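Local coordinates for protein thiamine-monophosphate kinase (Aquifex aeolicus, PDB 1VQV) that catalyses the ATP-dependent phosphorylation of thiamine monophosphate to thiamine diphosphate, the active form of vitamin B1, and works as a homodimer, at residues 45-48 and 52-55; 63-68 and 102-107; 71-76 and 190-195; 163-168 and 252-257; 206-209 and 214-217. All blocks are in the same frame, centred on the assembly; numbering follows the deposited sequence.

Contacts 1 and 2 lie in the N-terminal, PurM-like part of the chain, contacts 4 and 5 in the part built round the larger sheet, and contact 3 joins the two. Contacts 2 and 3 share helix 57-73 and have centres about 15 Å apart; their segments alternate along the chain. Contact 5 is nested inside the loop closed by contact 4. Contact 3 touches contact 5, Ala-74 CB lying 3.4 Å from Asp-207 N, and there two magnesium ligands, Asp-71 and Asp-207, also pack together where the halves meet. Contact 1 reaches contact 2 through Leu-45 and contact 4 through Tyr-55, which packs on Leu-167.

Contact 1 of 5, residues 45-48 and 52-55; sequences LNEG and LRSY
Glu-47 and Arg-53 both carry CG anti to the backbone N (chi1 -169° and -171°), and from there the glutamate runs on extended while the arginine bends at chi3, which brings the carboxylate and the guanidinium together. The result is a salt bridge across the loop between strand 38-46 and helix 57-73, in the PurM-like N-terminal domain, with Arg-53 held in a type I beta turn from Leu-52 to Tyr-55. That turn is closed by Tyr-55 N bonding to Leu-52 O at 3.0 Å. In the bridge, Arg-53 NH2 donates to the syn lone pair of Glu-47 OE1 at 2.8 Å, slightly tilted from the guanidinium plane. The two flat groups are steeply turned against each other, 69° between their planes, and the arginine presents an edge rather than a face. OE1 also accepts a bond from the backbone N of Ile-126, so the same oxygen links this loop to the residue just before strand 127-136. In sequence, His-50, which binds substrate, falls between the bridged residues, its ND1 bonded to Asn-46 N. The second carboxylate oxygen adds two weak bonds: Glu-47 OE2 lies 3.3 Å from Arg-53 NH2 and 3.5 Å from Arg-53 NE.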
# COMPACT_ATOMS: atom_id res chain seq x y z
N LEU B 45 5.94 -5.19 -6.87
CA LEU B 45 7.01 -5.59 -7.77
C LEU B 45 8.17 -5.96 -6.85
O LEU B 45 8.69 -5.12 -6.12
CB LEU B 45 7.42 -4.45 -8.71
CG LEU B 45 6.34 -3.93 -9.69
CD1 LEU B 45 6.96 -3.04 -10.76
CD2 LEU B 45 5.67 -5.12 -10.34
N ASN B 46 8.55 -7.23 -6.86
CA ASN B 46 9.65 -7.66 -6.02
C ASN B 46 10.80 -8.16 -6.85
O ASN B 46 10.62 -8.97 -7.77
CB ASN B 46 9.22 -8.75 -5.04
CG ASN B 46 8.26 -8.24 -4.00
OD1 ASN B 46 8.50 -7.21 -3.37
ND2 ASN B 46 7.17 -8.96 -3.81
N GLU B 47 11.98 -7.66 -6.49
CA GLU B 47 13.20 -8.04 -7.15
C GLU B 47 13.32 -9.56 -7.15
O GLU B 47 12.97 -10.22 -6.17
CB GLU B 47 14.40 -7.45 -6.41
CG GLU B 47 15.68 -7.59 -7.21
CD GLU B 47 16.92 -7.32 -6.40
OE1 GLU B 47 16.86 -6.57 -5.40
OE2 GLU B 47 17.98 -7.85 -6.79
N GLY B 48 13.82 -10.10 -8.25
CA GLY B 48 13.98 -11.53 -8.34
C GLY B 48 12.80 -12.20 -9.02
O GLY B 48 12.97 -13.15 -9.78
N LEU B 52 14.51 -7.60 -12.52
CA LEU B 52 15.89 -7.82 -12.08
C LEU B 52 16.52 -6.47 -11.85
O LEU B 52 16.14 -5.48 -12.49
CB LEU B 52 16.70 -8.55 -13.14
CG LEU B 52 16.18 -9.93 -13.52
CD1 LEU B 52 17.12 -10.54 -14.54
CD2 LEU B 52 16.10 -10.79 -12.29
N ARG B 53 17.52 -6.43 -10.97
CA ARG B 53 18.19 -5.17 -10.68
C ARG B 53 18.95 -4.65 -11.89
O ARG B 53 19.45 -3.52 -11.88
CB ARG B 53 19.16 -5.32 -9.51
CG ARG B 53 19.71 -3.97 -9.07
CD ARG B 53 20.45 -4.05 -7.75
NE ARG B 53 19.74 -4.87 -6.77
CZ ARG B 53 20.08 -4.96 -5.49
NH1 ARG B 53 21.12 -4.26 -5.03
NH2 ARG B 53 19.40 -5.76 -4.67
N SER B 54 19.04 -5.45 -12.94
CA SER B 54 19.76 -5.04 -14.14
C SER B 54 18.85 -4.28 -15.10
O SER B 54 19.34 -3.55 -15.96
CB SER B 54 20.38 -6.27 -14.85
OG SER B 54 19.39 -7.18 -15.31
N TYR B 55 17.55 -4.47 -14.95
CA TYR B 55 16.59 -3.77 -15.80
C TYR B 55 16.71 -2.32 -15.42
O TYR B 55 16.86 -2.00 -14.24
CB TYR B 55 15.15 -4.21 -15.54
CG TYR B 55 14.84 -5.66 -15.80
CD1 TYR B 55 15.79 -6.51 -16.36
CD2 TYR B 55 13.60 -6.20 -15.45
CE1 TYR B 55 15.52 -7.86 -16.56
CE2 TYR B 55 13.31 -7.55 -15.65
CZ TYR B 55 14.28 -8.37 -16.20
OH TYR B 55 14.05 -9.72 -16.35

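Contact 2 of 5, residues 63-68 and 102-107; sequences KAISVN and IGVKRA
Ile-65 and Ala-107 form the close part of this helix pairing, their CA atoms 6.2 Å apart and their side chains directed at each other. The methyl of Ala-107 sits against the branch point of the isoleucine: its CB is 3.5 Å from Ile-65 CB and equally near Ile-65 CG2. The other arm, CG1, stands anti to the carbonyl carbon (chi1 -68°) and swings along the neighbouring helix to reach Val-104, where Ile-65 CG1 meets Val-104 CG1 at 4.0 Å, the two side chains crossing at about a right angle. Beside this seam, Ser-66 OG is hydrogen-bonded to the hydroxyl of Tyr-111, the last residue of helix 94-111. Both helices lie on one face of the four-stranded mixed sheet of the N-terminal domain, where Ile-65 and Val-104 also rest on Ile-84 of strand 77-88. Helix 94-111 is the connection in a beta-alpha-beta crossover from that strand to its parallel neighbour 114-122. Away from the apolar seam the packing gives way to charged groups. Lys-105 directs its CB away from helix 57-73 and packs on Thr-18 of the second subunit, while Arg-106 is exposed, with the face of its guanidinium lying over Ile-102 CG2.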
# COMPACT_ATOMS: atom_id res chain seq x y z
N LYS B 63 6.51 1.20 -14.67
CA LYS B 63 5.64 0.05 -14.47
C LYS B 63 4.92 0.09 -13.12
O LYS B 63 3.74 -0.24 -13.05
CB LYS B 63 6.47 -1.23 -14.60
CG LYS B 63 5.65 -2.48 -14.75
CD LYS B 63 6.49 -3.58 -15.36
CE LYS B 63 5.69 -4.86 -15.50
NZ LYS B 63 6.49 -5.95 -16.10
N ALA B 64 5.61 0.50 -12.06
CA ALA B 64 4.99 0.55 -10.74
C ALA B 64 3.69 1.34 -10.76
O ALA B 64 2.71 0.96 -10.11
CB ALA B 64 5.96 1.15 -9.73
N ILE B 65 3.67 2.43 -11.50
CA ILE B 65 2.48 3.26 -11.62
C ILE B 65 1.50 2.69 -12.65
O ILE B 65 0.29 2.66 -12.43
CB ILE B 65 2.86 4.70 -12.01
CG1 ILE B 65 3.60 5.36 -10.85
CG2 ILE B 65 1.62 5.49 -12.43
CD1 ILE B 65 2.80 5.51 -9.59
N SER B 66 2.02 2.20 -13.77
CA SER B 66 1.18 1.65 -14.82
C SER B 66 0.35 0.43 -14.45
O SER B 66 -0.77 0.30 -14.91
CB SER B 66 2.01 1.35 -16.07
OG SER B 66 2.27 2.53 -16.80
N VAL B 67 0.89 -0.48 -13.64
CA VAL B 67 0.12 -1.65 -13.30
C VAL B 67 -1.13 -1.24 -12.52
O VAL B 67 -2.23 -1.70 -12.80
CB VAL B 67 0.94 -2.66 -12.47
CG1 VAL B 67 0.08 -3.85 -12.09
CG2 VAL B 67 2.13 -3.14 -13.28
N ASN B 68 -0.96 -0.35 -11.55
CA ASN B 68 -2.11 0.09 -10.77
C ASN B 68 -3.12 0.85 -11.58
O ASN B 68 -4.32 0.76 -11.33
CB ASN B 68 -1.67 0.94 -9.59
CG ASN B 68 -1.26 0.11 -8.42
OD1 ASN B 68 -1.83 -0.94 -8.19
ND2 ASN B 68 -0.28 0.58 -7.67
N ILE B 102 12.09 8.88 -11.45
CA ILE B 102 12.06 9.63 -12.70
C ILE B 102 10.96 8.96 -13.51
O ILE B 102 10.06 9.62 -14.03
CB ILE B 102 13.41 9.50 -13.48
CG1 ILE B 102 14.49 10.33 -12.80
CG2 ILE B 102 13.22 9.93 -14.94
CD1 ILE B 102 15.86 10.25 -13.48
N GLY B 103 11.05 7.64 -13.60
CA GLY B 103 10.06 6.88 -14.33
C GLY B 103 8.67 7.02 -13.73
O GLY B 103 7.67 7.01 -14.44
N VAL B 104 8.61 7.16 -12.40
CA VAL B 104 7.35 7.32 -11.70
C VAL B 104 6.76 8.68 -12.05
O VAL B 104 5.57 8.79 -12.33
CB VAL B 104 7.55 7.21 -10.15
CG1 VAL B 104 6.38 7.85 -9.40
CG2 VAL B 104 7.67 5.76 -9.73
N LYS B 105 7.60 9.70 -12.04
CA LYS B 105 7.15 11.06 -12.35
C LYS B 105 6.55 11.10 -13.75
O LYS B 105 5.52 11.73 -13.99
CB LYS B 105 8.32 12.04 -12.25
CG LYS B 105 7.90 13.50 -12.34
CD LYS B 105 9.06 14.37 -12.81
CE LYS B 105 8.66 15.84 -12.94
NZ LYS B 105 9.72 16.66 -13.62
N ARG B 106 7.22 10.42 -14.68
CA ARG B 106 6.80 10.37 -16.07
C ARG B 106 5.46 9.65 -16.24
O ARG B 106 4.67 10.02 -17.09
CB ARG B 106 7.88 9.68 -16.92
CG ARG B 106 9.13 10.53 -17.14
CD ARG B 106 10.21 9.74 -17.86
NE ARG B 106 11.38 10.56 -18.16
CZ ARG B 106 12.56 10.09 -18.56
NH1 ARG B 106 12.74 8.78 -18.71
NH2 ARG B 106 13.57 10.92 -18.80
N ALA B 107 5.21 8.63 -15.43
CA ALA B 107 3.96 7.89 -15.51
C ALA B 107 2.81 8.73 -14.97
O ALA B 107 1.69 8.72 -15.51
CB ALA B 107 4.08 6.60 -14.73

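Contact 3 of 5, residues 71-76 and 190-195; sequences DVIANG and ARIDYV
The two backbones come nearest at Ile-73 and Ile-192, whose CA atoms are 5.8 Å apart, just where helix 57-73 ends in a Schellman motif with Gly-76, at a phi of 78°, as its C-prime residue. Ile-73 projects from this helix end into the segment 190-195 and carries the apolar contact. Its CG1 lies over the backbone of the partner, 3.4 Å from Ile-192 CA, and its terminal CD1 meets Val-195 CG2 at 3.3 Å and Ile-192 CG1 at 3.8 Å. The remaining methyl, Ile-73 CG2, leans on the carbonyl O of Arg-191. Ile-192 and Val-195 each cross the isoleucine at about a right angle, and Ile-192 turns CG1 anti to its backbone N (chi1 -173°), which sets that branch beside CD1. Arg-191, the centre of an inverse gamma turn, leads its guanidinium away from the helix: NH1 bonds in plane to the syn lone pair of Asp-193 OD1 at 2.8 Å, NH2 forms a salt bridge with Asp-278, and Tyr-194 CE1 lies over one face. The same helix end carries Asp-71, a magnesium ligand. Ile-73 and Ala-74 rest on Leu-264 of strand 263-268 in the larger sheet, while Val-72 faces Leu-39 and Thr-41 of strand 38-46 in the smaller one, so this helix end lies between the two sheets.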
# COMPACT_ATOMS: atom_id res chain seq x y z
N ASP B 71 -5.69 -1.26 -13.64
CA ASP B 71 -6.78 -1.85 -12.88
C ASP B 71 -7.88 -0.83 -12.68
O ASP B 71 -9.07 -1.16 -12.80
CB ASP B 71 -6.28 -2.32 -11.53
CG ASP B 71 -5.31 -3.45 -11.64
OD1 ASP B 71 -5.66 -4.45 -12.30
OD2 ASP B 71 -4.19 -3.32 -11.07
N VAL B 72 -7.48 0.39 -12.35
CA VAL B 72 -8.41 1.49 -12.17
C VAL B 72 -9.11 1.73 -13.50
O VAL B 72 -10.31 1.94 -13.57
CB VAL B 72 -7.70 2.81 -11.78
CG1 VAL B 72 -8.70 3.95 -11.73
CG2 VAL B 72 -7.00 2.66 -10.43
N ILE B 73 -8.32 1.71 -14.57
CA ILE B 73 -8.83 1.94 -15.91
C ILE B 73 -9.84 0.89 -16.36
O ILE B 73 -10.87 1.23 -16.94
CB ILE B 73 -7.61 2.05 -16.91
CG1 ILE B 73 -7.54 3.47 -17.43
CG2 ILE B 73 -7.70 1.05 -18.06
CD1 ILE B 73 -7.63 4.49 -16.32
N ALA B 74 -9.56 -0.37 -16.05
CA ALA B 74 -10.44 -1.47 -16.42
C ALA B 74 -11.80 -1.41 -15.74
O ALA B 74 -12.71 -2.13 -16.13
CB ALA B 74 -9.76 -2.80 -16.10
N ASN B 75 -11.93 -0.56 -14.73
CA ASN B 75 -13.19 -0.42 -14.01
C ASN B 75 -13.90 0.90 -14.34
O ASN B 75 -14.88 1.28 -13.70
CB ASN B 75 -12.97 -0.59 -12.49
CG ASN B 75 -12.66 -2.03 -12.09
OD1 ASN B 75 -13.42 -2.95 -12.38
ND2 ASN B 75 -11.54 -2.23 -11.43
N GLY B 76 -13.40 1.60 -15.35
CA GLY B 76 -14.01 2.84 -15.77
C GLY B 76 -13.68 4.02 -14.89
O GLY B 76 -14.44 5.00 -14.83
N ALA B 190 -0.90 1.70 -19.82
CA ALA B 190 -2.27 1.37 -19.46
C ALA B 190 -3.16 2.01 -20.52
O ALA B 190 -2.85 3.09 -21.03
CB ALA B 190 -2.60 1.92 -18.09
N ARG B 191 -4.26 1.33 -20.83
CA ARG B 191 -5.20 1.81 -21.83
C ARG B 191 -6.07 2.90 -21.27
O ARG B 191 -7.29 2.85 -21.37
CB ARG B 191 -6.05 0.65 -22.30
CG ARG B 191 -5.21 -0.47 -22.85
CD ARG B 191 -4.13 0.10 -23.75
NE ARG B 191 -4.24 -0.45 -25.09
CZ ARG B 191 -4.67 0.21 -26.15
NH1 ARG B 191 -5.04 1.48 -26.04
NH2 ARG B 191 -4.74 -0.41 -27.31
N ILE B 192 -5.43 3.91 -20.71
CA ILE B 192 -6.17 5.00 -20.11
C ILE B 192 -7.01 5.69 -21.15
O ILE B 192 -7.86 6.52 -20.83
CB ILE B 192 -5.23 6.01 -19.41
CG1 ILE B 192 -6.08 7.02 -18.65
CG2 ILE B 192 -4.28 6.64 -20.43
CD1 ILE B 192 -5.33 7.94 -17.75
N ASP B 193 -6.76 5.32 -22.41
CA ASP B 193 -7.49 5.85 -23.57
C ASP B 193 -8.82 5.13 -23.82
O ASP B 193 -9.53 5.44 -24.76
CB ASP B 193 -6.59 5.78 -24.82
CG ASP B 193 -6.22 4.35 -25.20
OD1 ASP B 193 -6.01 3.49 -24.33
OD2 ASP B 193 -6.12 4.07 -26.41
N TYR B 194 -9.15 4.18 -22.96
CA TYR B 194 -10.39 3.40 -23.06
C TYR B 194 -11.34 3.77 -21.92
O TYR B 194 -12.42 3.18 -21.79
CB TYR B 194 -10.10 1.91 -22.92
CG TYR B 194 -9.80 1.19 -24.19
CD1 TYR B 194 -8.61 1.42 -24.88
CD2 TYR B 194 -10.70 0.26 -24.71
CE1 TYR B 194 -8.33 0.75 -26.05
CE2 TYR B 194 -10.43 -0.42 -25.88
CZ TYR B 194 -9.25 -0.17 -26.55
OH TYR B 194 -9.00 -0.86 -27.71
N VAL B 195 -10.95 4.72 -21.09
CA VAL B 195 -11.79 5.06 -19.97
C VAL B 195 -13.18 5.48 -20.40
O VAL B 195 -14.16 4.86 -19.98
CB VAL B 195 -11.13 6.13 -19.05
CG1 VAL B 195 -12.18 6.93 -18.29
CG2 VAL B 195 -10.23 5.43 -18.03

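Contact 4 of 5, residues 163-168 and 252-257; sequences GLELLL and IEYALF
Glu-165 and Tyr-254 reach toward each other from opposite directions and meet through one hydrogen bond, in which Tyr-254 OH donates to Glu-165 OE1 at 2.5 Å. The donor approaches the syn lone pair of OE1, so the hydroxyl also lies near Glu-165 OE2, at 3.1 Å. OE1 sits at the edge of the tyrosine ring and in its plane, yet the carboxylate as a whole is turned steeply, 66° from the ring. In each residue CG is anti to the carbonyl carbon (chi1 -77° in the glutamate, -85° in the tyrosine), and the glutamate chain then runs extended toward helix 251-256. The bond thus bridges helix 159-168, which follows strand 150-153, and helix 251-256, which precedes strand 263-268; those two strands are antiparallel neighbours in the seven-stranded sheet. The second shell is built round Arg-161, one turn back along the first helix and outside both segments. Arg-161 NE forms a salt bridge with Glu-165 OE2, the Arg-161 guanidinium makes a cation-pi interaction with the Tyr-254 ring, and Arg-161 NH1 bonds to the carbonyl O of Phe-257, the first residue to leave helical geometry; this positive charge probably helps to keep the glutamate ionised. From helix 238-246, Tyr-243 adds its hydroxyl as a second hydrogen-bond partner of OE1 and packs against the Tyr-254 ring.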
# COMPACT_ATOMS: atom_id res chain seq x y z
N GLY B 163 8.30 -11.20 -24.30
CA GLY B 163 9.28 -10.25 -23.80
C GLY B 163 9.98 -10.72 -22.53
O GLY B 163 11.19 -10.53 -22.38
N LEU B 164 9.23 -11.32 -21.61
CA LEU B 164 9.81 -11.82 -20.38
C LEU B 164 10.77 -12.96 -20.70
O LEU B 164 11.81 -13.12 -20.06
CB LEU B 164 8.70 -12.32 -19.44
CG LEU B 164 9.16 -13.06 -18.18
CD1 LEU B 164 10.16 -12.20 -17.42
CD2 LEU B 164 7.95 -13.40 -17.31
N GLU B 165 10.40 -13.77 -21.69
CA GLU B 165 11.22 -14.89 -22.10
C GLU B 165 12.49 -14.38 -22.78
O GLU B 165 13.56 -14.96 -22.59
CB GLU B 165 10.44 -15.80 -23.05
CG GLU B 165 9.43 -16.71 -22.35
CD GLU B 165 8.41 -17.29 -23.32
OE1 GLU B 165 8.78 -17.60 -24.47
OE2 GLU B 165 7.24 -17.45 -22.95
N LEU B 166 12.36 -13.30 -23.56
CA LEU B 166 13.52 -12.71 -24.23
C LEU B 166 14.45 -12.12 -23.15
O LEU B 166 15.68 -12.20 -23.25
CB LEU B 166 13.08 -11.61 -25.21
CG LEU B 166 12.31 -11.98 -26.49
CD1 LEU B 166 12.07 -10.74 -27.35
CD2 LEU B 166 13.11 -12.99 -27.28
N LEU B 167 13.87 -11.54 -22.12
CA LEU B 167 14.69 -11.00 -21.05
C LEU B 167 15.40 -12.16 -20.38
O LEU B 167 16.62 -12.11 -20.19
CB LEU B 167 13.81 -10.27 -20.03
CG LEU B 167 13.33 -8.92 -20.52
CD1 LEU B 167 12.36 -8.32 -19.51
CD2 LEU B 167 14.54 -8.01 -20.74
N LEU B 168 14.67 -13.22 -20.04
CA LEU B 168 15.29 -14.36 -19.39
C LEU B 168 16.43 -14.93 -20.23
O LEU B 168 17.28 -15.65 -19.72
CB LEU B 168 14.26 -15.46 -19.09
CG LEU B 168 13.09 -15.16 -18.13
CD1 LEU B 168 12.30 -16.45 -17.91
CD2 LEU B 168 13.60 -14.63 -16.78
N ILE B 252 -0.86 -18.52 -30.92
CA ILE B 252 -2.13 -18.69 -30.22
C ILE B 252 -1.95 -19.11 -28.77
O ILE B 252 -2.61 -18.59 -27.87
CB ILE B 252 -3.04 -19.70 -30.94
CG1 ILE B 252 -3.26 -19.25 -32.39
CG2 ILE B 252 -4.40 -19.80 -30.22
CD1 ILE B 252 -4.06 -17.97 -32.52
N GLU B 253 -1.06 -20.07 -28.53
CA GLU B 253 -0.82 -20.54 -27.17
C GLU B 253 -0.40 -19.34 -26.30
O GLU B 253 -0.59 -19.33 -25.09
CB GLU B 253 0.27 -21.61 -27.20
CG GLU B 253 0.27 -22.54 -26.01
CD GLU B 253 1.53 -22.39 -25.19
OE1 GLU B 253 2.64 -22.40 -25.79
OE2 GLU B 253 1.42 -22.27 -23.94
N TYR B 254 0.16 -18.32 -26.95
CA TYR B 254 0.59 -17.13 -26.23
C TYR B 254 -0.58 -16.18 -26.00
O TYR B 254 -0.67 -15.53 -24.95
CB TYR B 254 1.70 -16.40 -26.99
CG TYR B 254 3.08 -16.95 -26.70
CD1 TYR B 254 3.37 -18.30 -26.90
CD2 TYR B 254 4.10 -16.11 -26.21
CE1 TYR B 254 4.63 -18.82 -26.61
CE2 TYR B 254 5.36 -16.62 -25.92
CZ TYR B 254 5.62 -17.97 -26.12
OH TYR B 254 6.86 -18.51 -25.81
N ALA B 255 -1.48 -16.09 -26.97
CA ALA B 255 -2.63 -15.22 -26.84
C ALA B 255 -3.61 -15.75 -25.78
O ALA B 255 -4.20 -14.98 -25.03
CB ALA B 255 -3.34 -15.07 -28.19
N LEU B 256 -3.77 -17.06 -25.72
CA LEU B 256 -4.68 -17.66 -24.76
C LEU B 256 -4.05 -17.77 -23.37
O LEU B 256 -4.72 -17.59 -22.34
CB LEU B 256 -5.13 -19.04 -25.25
CG LEU B 256 -5.92 -19.02 -26.56
CD1 LEU B 256 -5.96 -20.40 -27.20
CD2 LEU B 256 -7.32 -18.49 -26.28
N PHE B 257 -2.76 -18.05 -23.32
CA PHE B 257 -2.10 -18.18 -22.04
C PHE B 257 -0.91 -17.25 -21.87
O PHE B 257 0.14 -17.68 -21.40
CB PHE B 257 -1.64 -19.63 -21.83
CG PHE B 257 -2.75 -20.62 -21.93
CD1 PHE B 257 -3.09 -21.20 -23.15
CD2 PHE B 257 -3.47 -20.98 -20.79
CE1 PHE B 257 -4.12 -22.11 -23.25
CE2 PHE B 257 -4.51 -21.90 -20.87
CZ PHE B 257 -4.84 -22.47 -22.10

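Contact 5 of 5, residues 206-209 and 214-217; sequences MDIS and ADAN
Asp-215 faces Met-206, Ile-208 and Ser-209 from helix 212-222, which follows strand 204-208 after a short turn, a strand-turn-helix unit at the edge of the larger mixed sheet. Starting at CB, the aspartate rests on the selenium of selenomethionine Met-206, with Asp-215 CB 3.6 Å from Met-206 SE. CG, placed anti to the carbonyl carbon (chi1 -62°), carries the carboxylate toward the end of the strand and lies 4.1 Å from Ser-209 N. The tip atom OD2 does the bonding: Ser-209 N donates to Asp-215 OD2 at 2.9 Å, with an N-H...O angle of 145°, and the nitrogen lies nearly in line with the CG-OD2 bond. Around that oxygen, Ile-208 CA is 3.4 Å from Asp-215 OD2 and Ile-208 CG2 brushes it from farther off. OD2 also accepts the backbone N of Asp-210, so one oxygen grips two successive amides of the turn. This matters for the active site, since Ser-209 binds ATP and Asp-210 a magnesium ion; Asp-215 thus probably acts as a second-shell residue that steadies the backbone of both. Asp-207, itself a magnesium ligand, points its CB away from the helix, and its side chain packs on Asp-71. Two residues before the end of the strand, Met-206 bends at chi3 and lays its terminal methyl on the helix backbone, Met-206 CE lying 3.2 Å from Asp-215 O.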
# COMPACT_ATOMS: atom_id res chain seq x y z
N MSE B 206 -12.51 -5.75 -17.35
CA MSE B 206 -11.42 -6.19 -16.49
C MSE B 206 -10.09 -6.25 -17.23
O MSE B 206 -10.04 -6.48 -18.44
CB MSE B 206 -11.70 -7.58 -15.94
CG MSE B 206 -11.22 -8.69 -16.85
SE MSE B 206 -11.58 -10.46 -16.10
CE MSE B 206 -13.32 -10.74 -16.91
N ASP B 207 -9.01 -6.05 -16.49
CA ASP B 207 -7.68 -6.10 -17.07
C ASP B 207 -7.20 -7.55 -17.18
O ASP B 207 -7.36 -8.34 -16.25
CB ASP B 207 -6.72 -5.27 -16.21
CG ASP B 207 -5.29 -5.34 -16.70
OD1 ASP B 207 -4.66 -6.41 -16.53
OD2 ASP B 207 -4.80 -4.33 -17.26
N ILE B 208 -6.65 -7.90 -18.34
CA ILE B 208 -6.13 -9.23 -18.54
C ILE B 208 -4.79 -9.26 -17.81
O ILE B 208 -3.80 -8.68 -18.26
CB ILE B 208 -5.95 -9.53 -20.03
CG1 ILE B 208 -7.31 -9.38 -20.74
CG2 ILE B 208 -5.37 -10.94 -20.22
CD1 ILE B 208 -7.25 -9.53 -22.24
N SER B 209 -4.78 -9.93 -16.67
CA SER B 209 -3.59 -10.00 -15.83
C SER B 209 -3.09 -11.42 -15.62
O SER B 209 -1.90 -11.63 -15.36
CB SER B 209 -3.89 -9.34 -14.48
OG SER B 209 -5.10 -9.83 -13.95
N ALA B 214 -7.78 -17.69 -18.46
CA ALA B 214 -7.96 -17.56 -17.01
C ALA B 214 -9.00 -16.49 -16.66
O ALA B 214 -9.99 -16.79 -16.00
CB ALA B 214 -6.62 -17.25 -16.33
N ASP B 215 -8.78 -15.26 -17.10
CA ASP B 215 -9.70 -14.18 -16.78
C ASP B 215 -11.08 -14.23 -17.44
O ASP B 215 -12.03 -13.63 -16.93
CB ASP B 215 -9.04 -12.82 -17.06
CG ASP B 215 -7.81 -12.59 -16.21
OD1 ASP B 215 -7.85 -13.02 -15.04
OD2 ASP B 215 -6.82 -12.00 -16.68
N ALA B 216 -11.20 -14.93 -18.57
CA ALA B 216 -12.50 -15.07 -19.24
C ALA B 216 -13.36 -15.98 -18.37
O ALA B 216 -14.59 -15.89 -18.38
CB ALA B 216 -12.33 -15.69 -20.61
N ASN B 217 -12.71 -16.85 -17.60
CA ASN B 217 -13.42 -17.74 -16.69
C ASN B 217 -13.98 -16.92 -15.54
O ASN B 217 -15.16 -17.01 -15.20
CB ASN B 217 -12.48 -18.80 -16.12
CG ASN B 217 -12.37 -20.03 -17.00
OD1 ASN B 217 -12.00 -19.93 -18.17
ND2 ASN B 217 -12.69 -21.19 -16.43